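Blr3880 protein (Bradyrhizobium japonicum, PDB 2OOD) probably catalyses the zinc-dependent hydrolytic deamination of guanine to xanthine and ammonia, the opening step of guanine breakdown. Local coordinates at residues A[143-154]-A[188-199]; A[274-282]-A[304-312]. One frame throughout, in Å; residues are numbered along the deposited sequence.

Interaction 1 of 2, residues A[143-154]-A[188-199]; sequences PVATEELFEEAS and RLIAQYHDKGRN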
loop_
_atom_site.group_PDB
_atom_site.type_symbol
_atom_site.label_atom_id
_atom_site.label_comp_id
_atom_site.label_asym_id
_atom_site.label_seq_id
_atom_site.Cartn_x
_atom_site.Cartn_y
_atom_site.Cartn_z
ATOM N N PRO A 143 22.939 22.389 10.824
ATOM C CA PRO A 143 23.422 22.637 9.457
ATOM C C PRO A 143 24.191 21.460 8.837
ATOM O O PRO A 143 24.246 21.328 7.613
ATOM C CB PRO A 143 24.292 23.887 9.618
ATOM C CG PRO A 143 23.631 24.610 10.748
ATOM C CD PRO A 143 23.324 23.488 11.725
ATOM N N VAL A 144 24.771 20.612 9.683
ATOM C CA VAL A 144 25.540 19.451 9.229
ATOM C C VAL A 144 24.784 18.613 8.194
ATOM O O VAL A 144 25.232 18.465 7.054
ATOM C CB VAL A 144 25.912 18.540 10.424
ATOM C CG1 VAL A 144 26.677 17.322 9.946
ATOM C CG2 VAL A 144 26.735 19.318 11.424
ATOM N N ALA A 145 23.639 18.069 8.600
ATOM C CA ALA A 145 22.822 17.247 7.718
ATOM C C ALA A 145 22.549 17.946 6.387
ATOM O O ALA A 145 22.585 17.315 5.331
ATOM C CB ALA A 145 21.517 16.898 8.404
ATOM N N THR A 146 22.277 19.245 6.427
ATOM C CA THR A 146 22.014 19.985 5.197
ATOM C C THR A 146 23.252 20.095 4.308
ATOM O O THR A 146 23.159 19.965 3.083
ATOM C CB THR A 146 21.501 21.413 5.490
ATOM O OG1 THR A 146 20.221 21.337 6.125
ATOM C CG2 THR A 146 21.368 22.211 4.196
ATOM N N GLU A 147 24.408 20.339 4.919
ATOM C CA GLU A 147 25.647 20.467 4.158
ATOM C C GLU A 147 25.976 19.149 3.469
ATOM O O GLU A 147 26.249 19.124 2.269
ATOM C CB GLU A 147 26.805 20.875 5.071
ATOM C CG GLU A 147 26.600 22.196 5.786
ATOM C CD GLU A 147 27.619 22.425 6.891
ATOM O OE1 GLU A 147 28.215 21.426 7.347
ATOM O OE2 GLU A 147 27.813 23.590 7.313
ATOM N N GLU A 148 25.940 18.055 4.225
ATOM C CA GLU A 148 26.241 16.746 3.657
ATOM C C GLU A 148 25.289 16.358 2.529
ATOM O O GLU A 148 25.693 15.673 1.592
ATOM C CB GLU A 148 26.211 15.669 4.743
ATOM C CG GLU A 148 27.357 15.751 5.739
ATOM C CD GLU A 148 28.721 15.768 5.065
ATOM O OE1 GLU A 148 28.947 14.946 4.153
ATOM O OE2 GLU A 148 29.572 16.597 5.453
ATOM N N LEU A 149 24.032 16.797 2.613
ATOM C CA LEU A 149 23.042 16.475 1.586
ATOM C C LEU A 149 23.309 17.211 0.280
ATOM O O LEU A 149 23.287 16.616 -0.794
ATOM C CB LEU A 149 21.623 16.801 2.068
ATOM C CG LEU A 149 20.556 16.695 0.971
ATOM C CD1 LEU A 149 20.406 15.256 0.526
ATOM C CD2 LEU A 149 19.239 17.228 1.476
ATOM N N PHE A 150 23.551 18.510 0.368
ATOM C CA PHE A 150 23.821 19.290 -0.828
ATOM C C PHE A 150 25.081 18.811 -1.538
ATOM O O PHE A 150 25.125 18.732 -2.764
ATOM C CB PHE A 150 23.985 20.767 -0.474
ATOM C CG PHE A 150 22.690 21.517 -0.374
ATOM C CD1 PHE A 150 21.808 21.551 -1.452
ATOM C CD2 PHE A 150 22.371 22.230 0.779
ATOM C CE1 PHE A 150 20.625 22.289 -1.387
ATOM C CE2 PHE A 150 21.191 22.972 0.854
ATOM C CZ PHE A 150 20.318 23.001 -0.233
ATOM N N GLU A 151 26.109 18.491 -0.765
ATOM C CA GLU A 151 27.368 18.055 -1.341
ATOM C C GLU A 151 27.331 16.690 -2.020
ATOM O O GLU A 151 27.926 16.515 -3.087
ATOM C CB GLU A 151 28.465 18.133 -0.277
ATOM C CG GLU A 151 29.091 19.522 -0.224
ATOM C CD GLU A 151 29.724 19.862 1.109
ATOM O OE1 GLU A 151 30.419 18.997 1.687
ATOM O OE2 GLU A 151 29.537 21.009 1.575
ATOM N N GLU A 152 26.633 15.726 -1.424
ATOM C CA GLU A 152 26.530 14.406 -2.035
ATOM C C GLU A 152 25.615 14.512 -3.252
ATOM O O GLU A 152 25.709 13.719 -4.182
ATOM C CB GLU A 152 25.966 13.394 -1.038
ATOM C CG GLU A 152 25.727 12.016 -1.622
ATOM C CD GLU A 152 26.982 11.401 -2.220
ATOM O OE1 GLU A 152 28.075 11.966 -2.021
ATOM O OE2 GLU A 152 26.882 10.348 -2.884
ATOM N N ALA A 153 24.729 15.503 -3.239
ATOM C CA ALA A 153 23.817 15.711 -4.350
ATOM C C ALA A 153 24.624 16.250 -5.519
ATOM O O ALA A 153 24.324 15.972 -6.679
ATOM C CB ALA A 153 22.711 16.695 -3.964
ATOM N N SER A 154 25.657 17.020 -5.206
ATOM C CA SER A 154 26.519 17.586 -6.235
ATOM C C SER A 154 27.339 16.512 -6.950
ATOM O O SER A 154 27.450 16.529 -8.177
ATOM C CB SER A 154 27.463 18.618 -5.621
ATOM O OG SER A 154 26.731 19.725 -5.140
ATOM N N ARG A 188 23.984 31.485 5.811
ATOM C CA ARG A 188 25.251 30.926 5.369
ATOM C C ARG A 188 25.018 29.863 4.306
ATOM O O ARG A 188 25.660 29.872 3.252
ATOM C CB ARG A 188 25.995 30.304 6.557
ATOM C CG ARG A 188 27.286 29.596 6.181
ATOM C CD ARG A 188 28.103 29.257 7.413
ATOM N NE ARG A 188 27.509 28.177 8.196
ATOM C CZ ARG A 188 27.372 26.924 7.763
ATOM N NH1 ARG A 188 27.784 26.586 6.542
ATOM N NH2 ARG A 188 26.834 26.000 8.554
ATOM N N LEU A 189 24.085 28.954 4.589
ATOM C CA LEU A 189 23.776 27.860 3.680
ATOM C C LEU A 189 23.242 28.343 2.340
ATOM O O LEU A 189 23.523 27.737 1.305
ATOM C CB LEU A 189 22.786 26.901 4.342
ATOM C CG LEU A 189 23.301 26.280 5.643
ATOM C CD1 LEU A 189 22.206 25.453 6.279
ATOM C CD2 LEU A 189 24.528 25.431 5.368
ATOM N N ILE A 190 22.475 29.429 2.352
ATOM C CA ILE A 190 21.940 29.975 1.108
ATOM C C ILE A 190 23.114 30.481 0.278
ATOM O O ILE A 190 23.127 30.364 -0.949
ATOM C CB ILE A 190 20.964 31.150 1.366
ATOM C CG1 ILE A 190 19.695 30.625 2.050
ATOM C CG2 ILE A 190 20.625 31.845 0.056
ATOM C CD1 ILE A 190 18.769 31.703 2.573
ATOM N N ALA A 191 24.106 31.032 0.971
ATOM C CA ALA A 191 25.304 31.557 0.330
ATOM C C ALA A 191 26.046 30.434 -0.377
ATOM O O ALA A 191 26.243 30.472 -1.593
ATOM C CB ALA A 191 26.205 32.197 1.375
ATOM N N GLN A 192 26.442 29.430 0.397
ATOM C CA GLN A 192 27.178 28.288 -0.133
ATOM C C GLN A 192 26.480 27.388 -1.141
ATOM O O GLN A 192 27.139 26.851 -2.032
ATOM C CB GLN A 192 27.658 27.393 1.007
ATOM C CG GLN A 192 28.794 27.963 1.815
ATOM C CD GLN A 192 29.521 26.881 2.584
ATOM O OE1 GLN A 192 29.718 25.770 2.068
ATOM N NE2 GLN A 192 29.940 27.195 3.817
ATOM N N TYR A 193 25.166 27.222 -1.025
ATOM C CA TYR A 193 24.486 26.294 -1.914
ATOM C C TYR A 193 23.426 26.753 -2.889
ATOM O O TYR A 193 23.367 26.244 -4.010
ATOM C CB TYR A 193 23.914 25.161 -1.075
ATOM C CG TYR A 193 24.946 24.523 -0.180
ATOM C CD1 TYR A 193 25.951 23.722 -0.705
ATOM C CD2 TYR A 193 24.915 24.717 1.193
ATOM C CE1 TYR A 193 26.900 23.122 0.117
ATOM C CE2 TYR A 193 25.861 24.123 2.029
ATOM C CZ TYR A 193 26.848 23.324 1.485
ATOM O OH TYR A 193 27.771 22.708 2.312
ATOM N N HIS A 194 22.579 27.693 -2.498
ATOM C CA HIS A 194 21.530 28.094 -3.419
ATOM C C HIS A 194 21.979 28.450 -4.844
ATOM O O HIS A 194 22.831 29.313 -5.060
ATOM C CB HIS A 194 20.692 29.246 -2.856
ATOM C CG HIS A 194 19.512 29.578 -3.714
ATOM N ND1 HIS A 194 18.540 28.649 -4.025
ATOM C CD2 HIS A 194 19.195 30.697 -4.409
ATOM C CE1 HIS A 194 17.682 29.179 -4.877
ATOM N NE2 HIS A 194 18.058 30.421 -5.128
ATOM N N ASP A 195 21.382 27.764 -5.810
ATOM C CA ASP A 195 21.644 27.983 -7.222
ATOM C C ASP A 195 23.086 27.757 -7.672
ATOM O O ASP A 195 23.565 28.381 -8.629
ATOM C CB ASP A 195 21.179 29.382 -7.632
ATOM C CG ASP A 195 20.958 29.500 -9.134
ATOM O OD1 ASP A 195 20.368 28.556 -9.714
ATOM O OD2 ASP A 195 21.360 30.525 -9.733
ATOM N N LYS A 196 23.776 26.864 -6.973
ATOM C CA LYS A 196 25.141 26.495 -7.332
ATOM C C LYS A 196 24.953 25.096 -7.918
ATOM O O LYS A 196 24.579 24.163 -7.200
ATOM C CB LYS A 196 26.027 26.416 -6.087
ATOM C CG LYS A 196 26.190 27.720 -5.326
ATOM C CD LYS A 196 27.112 28.681 -6.055
ATOM C CE LYS A 196 27.502 29.855 -5.155
ATOM N NZ LYS A 196 28.195 29.385 -3.915
ATOM N N GLY A 197 25.198 24.939 -9.213
ATOM C CA GLY A 197 24.999 23.636 -9.814
ATOM C C GLY A 197 23.497 23.450 -9.881
ATOM O O GLY A 197 22.784 24.399 -10.215
ATOM N N ARG A 198 23.001 22.258 -9.556
ATOM C CA ARG A 198 21.561 22.020 -9.592
ATOM C C ARG A 198 20.926 22.128 -8.203
ATOM O O ARG A 198 19.767 21.764 -8.028
ATOM C CB ARG A 198 21.258 20.643 -10.187
ATOM C CG ARG A 198 21.814 20.429 -11.584
ATOM C CD ARG A 198 21.538 19.017 -12.089
ATOM N NE ARG A 198 20.185 18.861 -12.618
ATOM C CZ ARG A 198 19.608 17.685 -12.848
ATOM N NH1 ARG A 198 20.272 16.569 -12.586
ATOM N NH2 ARG A 198 18.378 17.623 -13.347
ATOM N N ASN A 199 21.677 22.621 -7.219
ATOM C CA ASN A 199 21.152 22.779 -5.859
ATOM C C ASN A 199 20.270 24.025 -5.697
ATOM O O ASN A 199 20.637 25.111 -6.140
ATOM C CB ASN A 199 22.293 22.862 -4.838
ATOM C CG ASN A 199 23.026 21.543 -4.661
ATOM O OD1 ASN A 199 22.407 20.486 -4.562
ATOM N ND2 ASN A 199 24.352 21.604 -4.605
#
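Phe150 and Tyr193 meet where helix segments 143-154 and 188-193 run nearly parallel, their axes 11.3 Å apart at 10°, and the turns that follow helix 188-193 bring Asn199 back against the first segment. The two rings illustrate aromatic packing without a full stack: their planes lie 17° apart and are slid so far that they barely overlap, with 4.8 Å between the centroid of Phe150 and that of Tyr193. Each ring instead takes the other's beta carbon over a face, a reciprocal CH-pi arrangement in which CB of Tyr193 stands 3.9 Å from the Phe150 centroid. On its other face the Tyr193 ring carries CB of Gln192, and its hydroxyl donates a 2.6 Å bond to Glu151 OE2, meeting the carboxylate on the anti side and somewhat out of its plane. Putting a leucine in place of Tyr193 would probably leave Glu151 OE2 without this donor and Phe150 without its flat neighbour. At the rim of the Phe150 ring, in its plane, Asn199 OD1 approaches CD1 to 3.3 Å, while Asn199 ND2 makes a weak bond to Phe150 O, which also accepts from Ser154 OG.

One turn earlier, the bend of Arg188 at chi3 (72°) swings its guanidinium to Glu147. NH2 bonds OE2 at 2.9 Å, NH1 reaches the same oxygen more weakly, and the carboxylate and guanidinium stand steeply to each other. The methyls of Leu189 touch Thr146 CG2 and Glu147 CG. Arg113 holds the second oxygen of Glu147, so that the carboxylate is likely to stay ionised between two arginines. Polar bonds at Glu147 and Glu151 thus flank an apolar centre of Phe150, Tyr193 and Leu189, from which Phe150 and Leu189 continue onto strand 160-166.

Interaction 2 of 2, residues A[274-282]-A[304-312]; sequences GVYLSNNEF and SGLFRLGRA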
loop_
_atom_site.group_PDB
_atom_site.type_symbol
_atom_site.label_atom_id
_atom_site.label_comp_id
_atom_site.label_asym_id
_atom_site.label_seq_id
_atom_site.Cartn_x
_atom_site.Cartn_y
_atom_site.Cartn_z
ATOM N N GLY A 274 -2.348 18.383 2.613
ATOM C CA GLY A 274 -3.488 19.288 2.671
ATOM C C GLY A 274 -4.410 18.872 3.802
ATOM O O GLY A 274 -4.726 19.650 4.665
ATOM N N VAL A 275 -4.812 17.612 3.781
ATOM C CA VAL A 275 -5.708 16.977 4.748
ATOM C C VAL A 275 -6.783 17.787 5.481
ATOM O O VAL A 275 -7.959 17.456 5.385
ATOM C CB VAL A 275 -4.910 16.165 5.780
ATOM C CG1 VAL A 275 -5.804 15.086 6.370
ATOM C CG2 VAL A 275 -3.718 15.518 5.119
ATOM N N TYR A 276 -6.408 18.828 6.212
ATOM C CA TYR A 276 -7.412 19.605 6.929
ATOM C C TYR A 276 -7.584 21.060 6.511
ATOM O O TYR A 276 -8.001 21.897 7.309
ATOM C CB TYR A 276 -7.154 19.503 8.432
ATOM C CG TYR A 276 -7.459 18.120 8.954
ATOM C CD1 TYR A 276 -8.769 17.677 9.073
ATOM C CD2 TYR A 276 -6.443 17.224 9.243
ATOM C CE1 TYR A 276 -9.061 16.370 9.457
ATOM C CE2 TYR A 276 -6.722 15.914 9.630
ATOM C CZ TYR A 276 -8.036 15.493 9.730
ATOM O OH TYR A 276 -8.326 14.181 10.064
ATOM N N LEU A 277 -7.287 21.351 5.251
ATOM C CA LEU A 277 -7.424 22.700 4.716
ATOM C C LEU A 277 -8.872 22.943 4.303
ATOM O O LEU A 277 -9.536 22.040 3.796
ATOM C CB LEU A 277 -6.537 22.881 3.479
ATOM C CG LEU A 277 -5.011 22.841 3.542
ATOM C CD1 LEU A 277 -4.472 22.653 2.143
ATOM C CD2 LEU A 277 -4.467 24.116 4.150
ATOM N N SER A 278 -9.347 24.169 4.504
ATOM C CA SER A 278 -10.711 24.547 4.137
ATOM C C SER A 278 -10.735 24.943 2.664
ATOM O O SER A 278 -9.684 25.172 2.070
ATOM C CB SER A 278 -11.158 25.740 4.971
ATOM O OG SER A 278 -10.311 26.856 4.739
ATOM N N ASN A 279 -11.923 25.030 2.075
ATOM C CA ASN A 279 -12.026 25.422 0.676
ATOM C C ASN A 279 -11.486 26.829 0.520
ATOM O O ASN A 279 -10.933 27.183 -0.520
ATOM C CB ASN A 279 -13.474 25.379 0.202
ATOM C CG ASN A 279 -14.047 23.995 0.260
ATOM O OD1 ASN A 279 -15.128 23.727 -0.260
ATOM N ND2 ASN A 279 -13.320 23.096 0.907
ATOM N N ASN A 280 -11.652 27.630 1.565
ATOM C CA ASN A 280 -11.168 28.997 1.560
ATOM C C ASN A 280 -9.644 28.972 1.477
ATOM O O ASN A 280 -9.043 29.702 0.686
ATOM C CB ASN A 280 -11.619 29.718 2.836
ATOM C CG ASN A 280 -11.106 31.142 2.909
ATOM O OD1 ASN A 280 -11.227 31.903 1.951
ATOM N ND2 ASN A 280 -10.535 31.511 4.050
ATOM N N GLU A 281 -9.022 28.125 2.292
ATOM C CA GLU A 281 -7.571 28.015 2.287
ATOM C C GLU A 281 -7.080 27.544 0.919
ATOM O O GLU A 281 -6.067 28.028 0.422
ATOM C CB GLU A 281 -7.102 27.068 3.401
ATOM C CG GLU A 281 -7.184 27.697 4.791
ATOM C CD GLU A 281 -6.834 26.728 5.907
ATOM O OE1 GLU A 281 -7.529 25.697 6.035
ATOM O OE2 GLU A 281 -5.869 26.999 6.659
ATOM N N PHE A 282 -7.800 26.616 0.299
ATOM C CA PHE A 282 -7.402 26.144 -1.019
ATOM C C PHE A 282 -7.489 27.305 -2.002
ATOM O O PHE A 282 -6.549 27.551 -2.756
ATOM C CB PHE A 282 -8.302 25.001 -1.497
ATOM C CG PHE A 282 -7.847 23.636 -1.056
ATOM C CD1 PHE A 282 -6.576 23.173 -1.371
ATOM C CD2 PHE A 282 -8.702 22.790 -0.364
ATOM C CE1 PHE A 282 -6.166 21.883 -1.004
ATOM C CE2 PHE A 282 -8.295 21.499 0.005
ATOM C CZ PHE A 282 -7.024 21.053 -0.321
ATOM N N SER A 304 -3.698 10.427 9.624
ATOM C CA SER A 304 -4.064 11.808 9.325
ATOM C C SER A 304 -5.418 11.911 8.654
ATOM O O SER A 304 -6.256 12.714 9.066
ATOM C CB SER A 304 -3.006 12.453 8.431
ATOM O OG SER A 304 -1.738 12.433 9.066
ATOM N N GLY A 305 -5.634 11.108 7.618
ATOM C CA GLY A 305 -6.906 11.140 6.926
ATOM C C GLY A 305 -6.825 11.095 5.415
ATOM O O GLY A 305 -5.815 10.699 4.849
ATOM N N LEU A 306 -7.902 11.522 4.761
ATOM C CA LEU A 306 -7.980 11.513 3.307
ATOM C C LEU A 306 -7.894 12.904 2.689
ATOM O O LEU A 306 -8.818 13.706 2.802
ATOM C CB LEU A 306 -9.284 10.842 2.865
ATOM C CG LEU A 306 -9.585 9.437 3.399
ATOM C CD1 LEU A 306 -10.979 9.027 2.973
ATOM C CD2 LEU A 306 -8.561 8.446 2.882
ATOM N N PHE A 307 -6.770 13.179 2.036
ATOM C CA PHE A 307 -6.554 14.455 1.371
ATOM C C PHE A 307 -7.628 14.625 0.305
ATOM O O PHE A 307 -7.878 13.718 -0.477
ATOM C CB PHE A 307 -5.171 14.465 0.719
ATOM C CG PHE A 307 -4.890 15.690 -0.096
ATOM C CD1 PHE A 307 -4.637 16.908 0.515
ATOM C CD2 PHE A 307 -4.888 15.630 -1.484
ATOM C CE1 PHE A 307 -4.389 18.049 -0.247
ATOM C CE2 PHE A 307 -4.641 16.767 -2.252
ATOM C CZ PHE A 307 -4.392 17.975 -1.630
ATOM N N ARG A 308 -8.254 15.794 0.269
ATOM C CA ARG A 308 -9.312 16.056 -0.700
ATOM C C ARG A 308 -8.749 16.401 -2.078
ATOM O O ARG A 308 -8.736 17.553 -2.505
ATOM C CB ARG A 308 -10.218 17.174 -0.176
ATOM C CG ARG A 308 -10.925 16.815 1.131
ATOM C CD ARG A 308 -11.329 18.051 1.910
ATOM N NE ARG A 308 -12.266 18.878 1.168
ATOM C CZ ARG A 308 -12.375 20.196 1.300
ATOM N NH1 ARG A 308 -11.600 20.854 2.143
ATOM N NH2 ARG A 308 -13.272 20.852 0.585
ATOM N N LEU A 309 -8.290 15.369 -2.770
ATOM C CA LEU A 309 -7.708 15.511 -4.092
ATOM C C LEU A 309 -8.633 16.221 -5.078
ATOM O O LEU A 309 -8.189 17.072 -5.851
ATOM C CB LEU A 309 -7.328 14.128 -4.626
ATOM C CG LEU A 309 -6.691 14.034 -6.011
ATOM C CD1 LEU A 309 -5.450 14.914 -6.072
ATOM C CD2 LEU A 309 -6.355 12.584 -6.304
ATOM N N GLY A 310 -9.915 15.869 -5.049
ATOM C CA GLY A 310 -10.870 16.485 -5.953
ATOM C C GLY A 310 -11.066 17.983 -5.768
ATOM O O GLY A 310 -11.466 18.676 -6.706
ATOM N N ARG A 311 -10.788 18.487 -4.569
ATOM C CA ARG A 311 -10.954 19.909 -4.282
ATOM C C ARG A 311 -9.753 20.716 -4.762
ATOM O O ARG A 311 -9.911 21.799 -5.325
ATOM C CB ARG A 311 -11.147 20.135 -2.776
ATOM C CG ARG A 311 -11.586 21.546 -2.384
ATOM C CD ARG A 311 -13.107 21.648 -2.270
ATOM N NE ARG A 311 -13.777 21.505 -3.557
ATOM C CZ ARG A 311 -13.757 22.430 -4.513
ATOM N NH1 ARG A 311 -13.101 23.575 -4.316
ATOM N NH2 ARG A 311 -14.377 22.205 -5.672
ATOM N N ALA A 312 -8.556 20.187 -4.533
ATOM C CA ALA A 312 -7.338 20.864 -4.946
ATOM C C ALA A 312 -7.248 20.965 -6.468
ATOM O O ALA A 312 -6.609 21.873 -6.995
ATOM C CB ALA A 312 -6.130 20.127 -4.398
HETATM O O HOH W 1 -9.739 15.466 4.743
HETATM O O HOH W 2 -11.433 25.186 -2.874
#
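CE1 of Phe307 meets the edge of the Phe282 ring, 4.0 Å from Phe282 CZ and in the plane of that ring, which is the piece around which the other side chains are turned. Arg308 NH1 also comes in at its edge. The guanidinium of Arg308 stands steeply to the ring, at 70°, with Phe282 CE2 over its face; its own edge is directed at the backbone, NH1 being 2.9 Å from Leu277 O. Ala312 CA covers one face of Phe282 and Leu277 CB the opposite one, while Arg311 CG packs obliquely against Phe282 CD2 at 3.7 Å.

Phe307 has CG anti to the backbone N (chi1 175°), which sends its ring edge into the chain at Gly274 and Val275. With no side chain on Gly274, CE1 of Phe307 can settle against its CA. The ring is also stacked with Phe294.

At the far end Tyr276 OH donates a 2.7 Å bond to Ser304 O, almost in line with the carbonyl, and Val275 CG1 packs against the same oxygen. Water joins the segments at two points: one molecule donates to both Val275 O and Leu306 O, and another links Asn279 O to Arg311 NH1; NE of Arg311 forms a salt bridge with Glu366. Ser278 and Glu281 close a capping box that starts the helix beginning at Asn279. Tyr276 also packs on Ile357 of the second subunit.

The arrangement is a joining of neighbouring loops beyond the C-terminal ends of barrel strands 269-272 and 291-294, the end of the amidohydrolase TIM barrel that holds the metal. Gly274 follows the pocket residue His273, and the Ser304 side chain touches Glu237 of the guanine pocket and lies about 7 Å from the bound guanine itself.

Both contacts belong to one amidohydrolase barrel and come in series along the chain, interaction 1 closing before interaction 2 opens. Their centres are 32 Å apart, on opposite sides of the chain's centre, and their nearest atoms about 22 Å, so neither touches the other. Interaction 1 joins two outer helices, 143-156 and 179-193, that follow successive strands 132-138 and 160-166. Interaction 2 joins the loops after strands 269-272 and 291-294, with helices 279-288 and 309-312. In TIM barrels the active site lies at the C-terminal ends of the strands; interaction 1 accordingly belongs to the outer helices, interaction 2 to the loops on the side of the guanine and zinc site.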